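Local coordinates for acyl-CoA thioester hydrolase HI0827 (Haemophilus influenzae Rd KW20, PDB 3BJK), which hydrolyses acyl-coenzyme A thioesters as a broad-specificity thioesterase built as a trimer of dimers, probably with long-chain fatty acyl-CoAs among its substrates, at residues 49-52 with 57-60; 62-67 with 91-96; 121-124 with 130-133. The protein carries 1 engineered substitution. All coordinates share one frame; numbering follows the deposited sequence.

Overall arrangement
The three contacts share one antiparallel hot-dog sheet, with the helix it wraps in interaction 1 and a returning loop in interaction 3. Interaction 1 joins the end of helix 35-54 to the start of strand 58-68. Interaction 3 lies nearest to it, centres about 8 Å apart, and the two are tied by Val59 N to Val122 O at 2.7 Å and by Arg131 NH2 to Arg57 O at 3.0 Å, both probable hydrogen bonds. Interaction 2, on the sheet face turned from the helix, is centred about 12 Å from interaction 1 and 16 Å from interaction 3. Ile92 and Ile94 of 91-96 reach Ala50 on the helix side. The bound 1,2-ethanediol meets interaction 1 at Glu52.

Interaction 1: residues 49-52 with 57-60; sequences LAKE and RVVT. With EDO (1,2-ethanediol), chain S.
At the turn from the long helix into the next strand of the hot-dog fold, Ala50 and Lys51 pack on a single valine, Val58. The two methyls of Val58 divide the work. CG1 lies 3.9 Å from Ala50 CB, and CG2 lies at the same distance, 3.9 Å, from Lys51 CG. The first torsion of Val58 (chi1 -61°) makes this possible, because it places CG1 beside the backbone N and CG2 between N and the carbonyl carbon, so each methyl meets a different helix residue. The Lys51 chain, extended beyond CG, crosses the valine obliquely, and its CE comes within 4.1 Å of Val58 CG2. Across the segments no hydrogen bond forms, and the contact is one of aliphatic surfaces.

Helix 35-54 is the sausage of the hot-dog fold, and strand 58-68 is part of the sheet wrapped round it. The backbones come closest where the chain reverses, with Lys51 CA 5.8 Å from Arg57 CA. Phe121 of strand 111-123 touches both Ala50 and Val58, so the small contact continues into the buried interior beneath the helix.

Glu52 serves a different surface and stays well apart from 57-60. Its carboxylate takes two hydrogen bonds from 1,2-ethanediol, probably a crystallisation additive: O2 gives to Glu52 OE1 at 2.9 Å and O1 to Glu52 OE2, also at 2.9 Å. One diol thus spans both carboxylate oxygens. Glu52 OE2 also forms salt bridges with Lys101 and Arg19 of the second subunit, and the diol is hydrogen-bonded to that same Arg19, which places the carboxylate among positive groups at the subunit interface.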
ATOM      1  N   LEU C  49     -21.864   9.717   0.471  1.00 28.85           N
ATOM      2  CA  LEU C  49     -23.263  10.066   0.663  1.00 29.34           C
ATOM      3  C   LEU C  49     -23.400  11.469   1.347  1.00 28.86           C
ATOM      4  O   LEU C  49     -24.191  12.314   0.918  1.00 28.29           O
ATOM      5  CB  LEU C  49     -23.962   9.000   1.470  1.00 30.08           C
ATOM      6  CG  LEU C  49     -25.501   8.823   1.253  1.00 32.11           C
ATOM      7  CD1 LEU C  49     -26.179   8.475   2.521  1.00 32.16           C
ATOM      8  CD2 LEU C  49     -26.246   9.937   0.510  1.00 31.86           C
ATOM      9  N   ALA C  50     -22.574  11.719   2.357  1.00 28.45           N
ATOM     10  CA  ALA C  50     -22.503  13.064   2.937  1.00 28.76           C
ATOM     11  C   ALA C  50     -22.118  14.118   1.911  1.00 28.69           C
ATOM     12  O   ALA C  50     -22.748  15.165   1.878  1.00 27.50           O
ATOM     13  CB  ALA C  50     -21.559  13.121   4.104  1.00 28.37           C
ATOM     14  N   LYS C  51     -21.099  13.889   1.085  1.00 27.80           N
ATOM     15  CA  LYS C  51     -20.745  14.903   0.114  1.00 28.79           C
ATOM     16  C   LYS C  51     -21.877  15.129  -0.889  1.00 27.73           C
ATOM     17  O   LYS C  51     -22.057  16.226  -1.365  1.00 26.39           O
ATOM     18  CB  LYS C  51     -19.466  14.517  -0.643  1.00 29.76           C
ATOM     19  CG  LYS C  51     -18.263  14.474   0.240  1.00 29.54           C
ATOM     20  CD  LYS C  51     -17.145  13.853  -0.443  1.00 35.04           C
ATOM     21  CE  LYS C  51     -16.045  13.423   0.475  1.00 37.52           C
ATOM     22  NZ  LYS C  51     -15.321  12.355  -0.240  1.00 38.22           N
ATOM     23  N   GLU C  52     -22.586  14.046  -1.244  1.00 27.55           N
ATOM     24  CA  GLU C  52     -23.696  14.142  -2.175  1.00 27.80           C
ATOM     25  C   GLU C  52     -24.778  15.125  -1.612  1.00 27.88           C
ATOM     26  O   GLU C  52     -25.212  16.053  -2.276  1.00 28.23           O
ATOM     27  CB  GLU C  52     -24.267  12.757  -2.489  1.00 26.90           C
ATOM     28  CG  GLU C  52     -23.475  11.974  -3.549  1.00 28.37           C
ATOM     29  CD  GLU C  52     -23.870  10.494  -3.628  1.00 28.89           C
ATOM     30  OE1 GLU C  52     -24.425   9.926  -2.641  1.00 31.73           O
ATOM     31  OE2 GLU C  52     -23.600   9.899  -4.685  1.00 30.07           O
ATOM     32  N   ARG C  57     -17.479  19.412  -0.035  1.00 32.28           N
ATOM     33  CA  ARG C  57     -16.530  18.825   0.927  1.00 34.38           C
ATOM     34  C   ARG C  57     -17.194  18.618   2.294  1.00 33.09           C
ATOM     35  O   ARG C  57     -18.062  19.400   2.694  1.00 33.81           O
ATOM     36  CB  ARG C  57     -15.297  19.727   1.114  1.00 34.68           C
ATOM     37  CG  ARG C  57     -14.177  19.562   0.074  1.00 37.19           C
ATOM     38  CD  ARG C  57     -13.253  20.836   0.033  1.00 39.37           C
ATOM     39  NE  ARG C  57     -12.185  20.707  -0.972  1.00 43.01           N
ATOM     40  CZ  ARG C  57     -10.924  20.294  -0.746  1.00 47.04           C
ATOM     41  NH1 ARG C  57     -10.495  19.988   0.475  1.00 50.55           N
ATOM     42  NH2 ARG C  57     -10.057  20.205  -1.762  1.00 47.29           N
ATOM     43  N   VAL C  58     -16.748  17.573   2.978  1.00 32.94           N
ATOM     44  CA  VAL C  58     -17.151  17.264   4.343  1.00 33.46           C
ATOM     45  C   VAL C  58     -15.931  16.846   5.132  1.00 33.73           C
ATOM     46  O   VAL C  58     -14.872  16.488   4.545  1.00 33.59           O
ATOM     47  CB  VAL C  58     -18.202  16.107   4.458  1.00 32.89           C
ATOM     48  CG1 VAL C  58     -19.504  16.461   3.729  1.00 32.46           C
ATOM     49  CG2 VAL C  58     -17.628  14.723   4.055  1.00 34.07           C
ATOM     50  N   VAL C  59     -16.066  16.905   6.460  1.00 33.10           N
ATOM     51  CA  VAL C  59     -15.153  16.142   7.354  1.00 33.26           C
ATOM     52  C   VAL C  59     -15.931  15.218   8.269  1.00 31.93           C
ATOM     53  O   VAL C  59     -17.069  15.495   8.653  1.00 31.01           O
ATOM     54  CB  VAL C  59     -14.283  17.065   8.297  1.00 33.89           C
ATOM     55  CG1 VAL C  59     -13.201  17.770   7.522  1.00 36.59           C
ATOM     56  CG2 VAL C  59     -15.152  18.026   9.040  1.00 31.48           C
ATOM     57  N   THR C  60     -15.323  14.119   8.642  1.00 32.20           N
ATOM     58  CA  THR C  60     -15.903  13.241   9.679  1.00 32.78           C
ATOM     59  C   THR C  60     -15.597  13.904  11.030  1.00 31.74           C
ATOM     60  O   THR C  60     -14.452  14.304  11.279  1.00 32.18           O
ATOM     61  CB  THR C  60     -15.287  11.823   9.611  1.00 33.01           C
ATOM     62  OG1 THR C  60     -15.272  11.368   8.266  1.00 36.12           O
ATOM     63  CG2 THR C  60     -16.050  10.884  10.360  1.00 32.83           C
TER
HETATM   64  C1  EDO S 155     -25.571   6.592  -4.221  1.00 37.13           C
HETATM   65  O1  EDO S 155     -25.750   7.961  -4.656  1.00 36.57           O
HETATM   66  C2  EDO S 155     -25.211   6.525  -2.732  1.00 37.70           C
HETATM   67  O2  EDO S 155     -23.949   7.107  -2.402  1.00 35.47           O

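Interaction 2: residues 62-67 with 91-96; sequences AVESMN and SIKIKV
Glu64 and Lys93 reach for each other across the sheet surface with their side chains at about a right angle. The closest approach is not between the charged atoms: Glu64 OE1 rests 3.4 Å from Lys93 CE, so one carboxylate oxygen lies against the last methylene of the lysine. The other oxygen, Glu64 OE2, makes a salt bridge with Lys93 NZ that is long, at 3.7 Å. A water spans the remaining gap, donating to Glu64 OE2 and accepting from Lys93 NZ, each at 3.3 Å and weak. The ion pair is therefore loose and partly solvent-mediated, in keeping with its place on the protein surface.

Torsions explain the meeting. Lys93 is fully extended, CG opposite the backbone N (chi1 180°), which carries NZ far from its own strand. Glu64 has CG between N and the carbonyl carbon (chi1 54°) and then extends over Val118 and Thr120. Those residues belong to strand 111-123, which lies between strands 58-68 and 91-101 in the hot-dog sheet, and the salt bridge passes over it on the face turned from helix 35-54. Ile94 and Val96, by contrast, touch that helix with their side chains.

The backbone at Glu64 leaves the extended conformation. The pairing with the middle strand slips by one residue here, from Ala62 with Thr120 to Ser65 with Val118, as expected of a beta bulge. On its other edge, 62-67 pairs antiparallel with a strand of the third subunit, which carries the sheet across the interface.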
ATOM      1  N   ALA C  62     -17.423  12.532  14.082  1.00 26.15           N
ATOM      2  CA  ALA C  62     -17.724  11.485  15.073  1.00 27.28           C
ATOM      3  C   ALA C  62     -18.167  10.191  14.462  1.00 27.86           C
ATOM      4  O   ALA C  62     -18.725  10.145  13.361  1.00 27.32           O
ATOM      5  CB  ALA C  62     -18.830  11.963  16.047  1.00 27.50           C
ATOM      6  N   VAL C  63     -17.893   9.117  15.198  1.00 27.79           N
ATOM      7  CA  VAL C  63     -18.517   7.829  14.953  1.00 29.44           C
ATOM      8  C   VAL C  63     -19.017   7.371  16.334  1.00 29.33           C
ATOM      9  O   VAL C  63     -18.261   6.909  17.166  1.00 30.92           O
ATOM     10  CB  VAL C  63     -17.561   6.777  14.390  1.00 28.42           C
ATOM     11  CG1 VAL C  63     -18.362   5.569  13.990  1.00 32.36           C
ATOM     12  CG2 VAL C  63     -16.778   7.303  13.209  1.00 32.19           C
ATOM     13  N   GLU C  64     -20.287   7.563  16.606  1.00 30.94           N
ATOM     14  CA  GLU C  64     -20.796   7.333  17.968  1.00 31.15           C
ATOM     15  C   GLU C  64     -20.828   5.840  18.314  1.00 30.56           C
ATOM     16  O   GLU C  64     -20.718   5.476  19.478  1.00 28.47           O
ATOM     17  CB  GLU C  64     -22.171   7.989  18.158  1.00 32.26           C
ATOM     18  CG  GLU C  64     -23.256   7.601  17.127  1.00 32.28           C
ATOM     19  CD  GLU C  64     -24.323   8.695  16.995  1.00 33.38           C
ATOM     20  OE1 GLU C  64     -24.115   9.756  16.260  1.00 33.20           O
ATOM     21  OE2 GLU C  64     -25.332   8.480  17.696  1.00 34.11           O
ATOM     22  N   SER C  65     -20.950   4.997  17.289  1.00 30.38           N
ATOM     23  CA  SER C  65     -20.991   3.543  17.483  1.00 31.55           C
ATOM     24  C   SER C  65     -20.455   2.800  16.292  1.00 31.27           C
ATOM     25  O   SER C  65     -20.664   3.219  15.180  1.00 31.93           O
ATOM     26  CB  SER C  65     -22.420   3.044  17.777  1.00 31.17           C
ATOM     27  OG  SER C  65     -23.262   3.304  16.656  1.00 33.37           O
ATOM     28  N   MET C  66     -19.773   1.677  16.539  1.00 32.01           N
ATOM     29  CA  MET C  66     -19.518   0.669  15.543  1.00 33.13           C
ATOM     30  C   MET C  66     -19.604  -0.697  16.177  1.00 31.76           C
ATOM     31  O   MET C  66     -19.228  -0.884  17.334  1.00 32.24           O
ATOM     32  CB  MET C  66     -18.142   0.730  14.935  1.00 32.82           C
ATOM     33  CG  MET C  66     -17.702   1.986  14.461  1.00 34.90           C
ATOM     34  SD  MET C  66     -16.071   1.704  13.674  1.00 40.23           S
ATOM     35  CE  MET C  66     -15.504   3.413  13.626  1.00 41.52           C
ATOM     36  N   ASN C  67     -20.119  -1.633  15.409  1.00 30.92           N
ATOM     37  CA  ASN C  67     -20.255  -3.019  15.846  1.00 31.52           C
ATOM     38  C   ASN C  67     -19.657  -3.921  14.800  1.00 31.06           C
ATOM     39  O   ASN C  67     -20.036  -3.835  13.634  1.00 31.71           O
ATOM     40  CB  ASN C  67     -21.725  -3.370  16.091  1.00 31.86           C
ATOM     41  CG  ASN C  67     -22.322  -2.572  17.204  1.00 33.33           C
ATOM     42  OD1 ASN C  67     -22.072  -2.868  18.359  1.00 29.40           O
ATOM     43  ND2 ASN C  67     -23.058  -1.499  16.868  1.00 33.15           N
ATOM     44  N   SER C  91     -24.365  19.522   9.712  1.00 30.03           N
ATOM     45  CA  SER C  91     -24.022  18.097  10.022  1.00 29.22           C
ATOM     46  C   SER C  91     -24.914  17.086   9.258  1.00 28.82           C
ATOM     47  O   SER C  91     -26.071  17.373   8.891  1.00 29.32           O
ATOM     48  CB  SER C  91     -24.128  17.831  11.517  1.00 28.62           C
ATOM     49  OG  SER C  91     -25.453  18.056  11.933  1.00 32.95           O
ATOM     50  N   ILE C  92     -24.371  15.901   9.017  1.00 30.53           N
ATOM     51  CA  ILE C  92     -25.086  14.839   8.372  1.00 30.05           C
ATOM     52  C   ILE C  92     -24.771  13.553   9.130  1.00 29.70           C
ATOM     53  O   ILE C  92     -23.611  13.180   9.257  1.00 29.67           O
ATOM     54  CB  ILE C  92     -24.595  14.673   6.921  1.00 31.29           C
ATOM     55  CG1 ILE C  92     -24.788  15.979   6.175  1.00 30.79           C
ATOM     56  CG2 ILE C  92     -25.352  13.588   6.207  1.00 31.76           C
ATOM     57  CD1 ILE C  92     -23.895  16.159   5.077  1.00 33.15           C
ATOM     58  N   LYS C  93     -25.802  12.864   9.593  1.00 28.38           N
ATOM     59  CA  LYS C  93     -25.620  11.639  10.401  1.00 28.42           C
ATOM     60  C   LYS C  93     -26.042  10.471   9.488  1.00 27.62           C
ATOM     61  O   LYS C  93     -27.123  10.517   8.895  1.00 27.00           O
ATOM     62  CB  LYS C  93     -26.488  11.785  11.655  1.00 28.49           C
ATOM     63  CG  LYS C  93     -26.486  10.646  12.680  1.00 29.38           C
ATOM     64  CD  LYS C  93     -27.354  11.018  13.883  1.00 28.40           C
ATOM     65  CE  LYS C  93     -27.279   9.940  14.949  1.00 30.77           C
ATOM     66  NZ  LYS C  93     -28.265  10.100  16.043  1.00 30.70           N
ATOM     67  N   ILE C  94     -25.186   9.457   9.342  1.00 28.82           N
ATOM     68  CA  ILE C  94     -25.417   8.405   8.384  1.00 28.94           C
ATOM     69  C   ILE C  94     -25.170   7.079   9.107  1.00 30.23           C
ATOM     70  O   ILE C  94     -24.127   6.910   9.721  1.00 30.07           O
ATOM     71  CB  ILE C  94     -24.523   8.510   7.113  1.00 30.09           C
ATOM     72  CG1 ILE C  94     -24.928   9.721   6.288  1.00 30.42           C
ATOM     73  CG2 ILE C  94     -24.644   7.206   6.280  1.00 30.38           C
ATOM     74  CD1 ILE C  94     -24.038  10.122   5.279  1.00 30.08           C
ATOM     75  N   LYS C  95     -26.141   6.173   9.063  1.00 30.71           N
ATOM     76  CA  LYS C  95     -25.887   4.767   9.462  1.00 31.61           C
ATOM     77  C   LYS C  95     -25.344   3.959   8.267  1.00 31.97           C
ATOM     78  O   LYS C  95     -25.950   3.944   7.172  1.00 32.02           O
ATOM     79  CB  LYS C  95     -27.139   4.136  10.022  1.00 32.63           C
ATOM     80  CG  LYS C  95     -26.896   2.736  10.702  1.00 35.62           C
ATOM     81  CD  LYS C  95     -28.207   2.122  11.044  1.00 40.66           C
ATOM     82  CE  LYS C  95     -28.048   0.827  11.865  1.00 43.24           C
ATOM     83  NZ  LYS C  95     -26.719   0.278  11.747  1.00 46.44           N
ATOM     84  N   VAL C  96     -24.202   3.301   8.467  1.00 31.92           N
ATOM     85  CA  VAL C  96     -23.572   2.442   7.453  1.00 32.39           C
ATOM     86  C   VAL C  96     -23.652   0.985   7.900  1.00 32.03           C
ATOM     87  O   VAL C  96     -23.388   0.691   9.075  1.00 32.16           O
ATOM     88  CB  VAL C  96     -22.092   2.867   7.253  1.00 33.11           C
ATOM     89  CG1 VAL C  96     -21.355   1.960   6.256  1.00 33.58           C
ATOM     90  CG2 VAL C  96     -22.025   4.319   6.816  1.00 33.21           C
TER
HETATM   91  O   HOH W   1     -28.150   6.897  16.974  1.00 52.22           O

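Interaction 3: residues 121-124 with 130-133; sequences FVAV and SRTI
Two hydrogen bonds from Arg131 hold the returning loop to the end of the last strand of the hot-dog sheet. The side-chain bond is the shorter: NE gives to Val124 O at 2.7 Å, with a somewhat bent N-H...O angle of 141°. The oxygen lies close to the guanidinium plane, at the group's edge, although NE sits well above the carbonyl plane of Val124. The backbone bond runs from Arg131 N to Ala123 O at 3.0 Å and is straighter, at 153°. Ser130 CA adds a CA-H...O contact to the same Ala123 O.

They flank a single beta bridge between Val124 and Ser130, which closes the five-residue excursion between the segments. With CG of Arg131 between the backbone N and the carbonyl carbon (chi1 66°), the chain folds back along the Val124 backbone, then runs extended to NE. The other guanidinium nitrogens serve carbonyls elsewhere: NH1 is hydrogen-bonded to Ala54 O at the end of helix 35-54, NH2 to Arg57 O. Three carbonyl groups thus fix the rotation of the head group, and its charge would probably suit the helix C-terminus.

Packing contacts surround this polar centre. Ala123 CB covers part of one guanidinium face, 3.9 Å above its plane and offset toward the rim. The same methyl lies 3.5 Å from Arg131 O. At the margin, Val122 CG1 comes to 4.1 Å from Ser130 OG, and on the buried side Ile133 CG1 makes an apolar contact with Ala123 CB at 3.9 Å.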
ATOM      1  N   PHE C 121     -20.827  13.596   9.867  1.00 30.04           N
ATOM      2  CA  PHE C 121     -19.995  14.417   9.017  1.00 31.54           C
ATOM      3  C   PHE C 121     -20.419  15.853   9.136  1.00 31.28           C
ATOM      4  O   PHE C 121     -21.544  16.135   9.489  1.00 31.37           O
ATOM      5  CB  PHE C 121     -20.203  14.008   7.555  1.00 32.65           C
ATOM      6  CG  PHE C 121     -19.906  12.566   7.300  1.00 31.76           C
ATOM      7  CD1 PHE C 121     -18.610  12.163   6.993  1.00 32.68           C
ATOM      8  CD2 PHE C 121     -20.888  11.618   7.433  1.00 34.54           C
ATOM      9  CE1 PHE C 121     -18.301  10.871   6.778  1.00 33.83           C
ATOM     10  CE2 PHE C 121     -20.576  10.268   7.232  1.00 30.98           C
ATOM     11  CZ  PHE C 121     -19.274   9.908   6.885  1.00 33.75           C
ATOM     12  N   VAL C 122     -19.503  16.763   8.829  1.00 31.18           N
ATOM     13  CA  VAL C 122     -19.814  18.169   8.784  1.00 31.37           C
ATOM     14  C   VAL C 122     -19.317  18.732   7.443  1.00 30.67           C
ATOM     15  O   VAL C 122     -18.186  18.486   7.047  1.00 30.17           O
ATOM     16  CB  VAL C 122     -19.213  18.918  10.007  1.00 32.56           C
ATOM     17  CG1 VAL C 122     -19.460  20.408   9.910  1.00 30.29           C
ATOM     18  CG2 VAL C 122     -19.819  18.336  11.293  1.00 32.68           C
ATOM     19  N   ALA C 123     -20.223  19.382   6.736  1.00 31.14           N
ATOM     20  CA  ALA C 123     -19.923  20.176   5.565  1.00 31.46           C
ATOM     21  C   ALA C 123     -18.917  21.316   5.878  1.00 32.86           C
ATOM     22  O   ALA C 123     -19.070  22.049   6.852  1.00 32.09           O
ATOM     23  CB  ALA C 123     -21.219  20.761   5.031  1.00 31.23           C
ATOM     24  N   VAL C 124     -17.875  21.415   5.047  1.00 33.70           N
ATOM     25  CA  VAL C 124     -16.770  22.336   5.240  1.00 34.16           C
ATOM     26  C   VAL C 124     -16.430  23.074   3.944  1.00 35.14           C
ATOM     27  O   VAL C 124     -16.707  22.596   2.844  1.00 35.16           O
ATOM     28  CB  VAL C 124     -15.465  21.655   5.769  1.00 33.67           C
ATOM     29  CG1 VAL C 124     -15.664  21.149   7.194  1.00 34.40           C
ATOM     30  CG2 VAL C 124     -14.961  20.534   4.879  1.00 35.03           C
ATOM     31  N   SER C 130     -16.595  25.079   8.987  1.00 34.15           N
ATOM     32  CA  SER C 130     -18.012  24.783   8.856  1.00 34.24           C
ATOM     33  C   SER C 130     -18.714  25.618   7.773  1.00 33.10           C
ATOM     34  O   SER C 130     -18.455  26.815   7.607  1.00 31.57           O
ATOM     35  CB  SER C 130     -18.699  24.993  10.214  1.00 34.40           C
ATOM     36  OG  SER C 130     -19.965  24.424  10.204  1.00 35.84           O
ATOM     37  N   ARG C 131     -19.590  24.951   7.017  1.00 33.28           N
ATOM     38  CA  ARG C 131     -20.420  25.631   6.034  1.00 33.66           C
ATOM     39  C   ARG C 131     -21.819  25.070   5.975  1.00 33.14           C
ATOM     40  O   ARG C 131     -22.046  23.911   6.284  1.00 34.96           O
ATOM     41  CB  ARG C 131     -19.769  25.620   4.642  1.00 34.01           C
ATOM     42  CG  ARG C 131     -19.646  24.268   4.036  1.00 32.95           C
ATOM     43  CD  ARG C 131     -19.351  24.288   2.501  1.00 32.90           C
ATOM     44  NE  ARG C 131     -19.326  22.881   2.074  1.00 30.36           N
ATOM     45  CZ  ARG C 131     -20.313  22.227   1.440  1.00 30.26           C
ATOM     46  NH1 ARG C 131     -21.439  22.813   1.072  1.00 29.41           N
ATOM     47  NH2 ARG C 131     -20.166  20.946   1.178  1.00 32.06           N
ATOM     48  N   THR C 132     -22.744  25.914   5.541  1.00 33.95           N
ATOM     49  CA  THR C 132     -24.165  25.601   5.562  1.00 33.77           C
ATOM     50  C   THR C 132     -24.533  24.750   4.368  1.00 33.68           C
ATOM     51  O   THR C 132     -24.242  25.106   3.250  1.00 32.77           O
ATOM     52  CB  THR C 132     -24.991  26.874   5.523  1.00 33.53           C
ATOM     53  OG1 THR C 132     -24.706  27.646   6.704  1.00 33.98           O
ATOM     54  CG2 THR C 132     -26.488  26.557   5.461  1.00 33.30           C
ATOM     55  N   ILE C 133     -25.174  23.616   4.618  1.00 33.71           N
ATOM     56  CA  ILE C 133     -25.641  22.764   3.533  1.00 33.84           C
ATOM     57  C   ILE C 133     -26.683  23.522   2.705  1.00 34.30           C
ATOM     58  O   ILE C 133     -27.635  24.046   3.272  1.00 34.02           O
ATOM     59  CB  ILE C 133     -26.241  21.477   4.092  1.00 33.81           C
ATOM     60  CG1 ILE C 133     -25.126  20.654   4.781  1.00 32.11           C
ATOM     61  CG2 ILE C 133     -26.876  20.657   2.983  1.00 33.88           C
ATOM     62  CD1 ILE C 133     -25.629  19.591   5.588  1.00 31.84           C
TER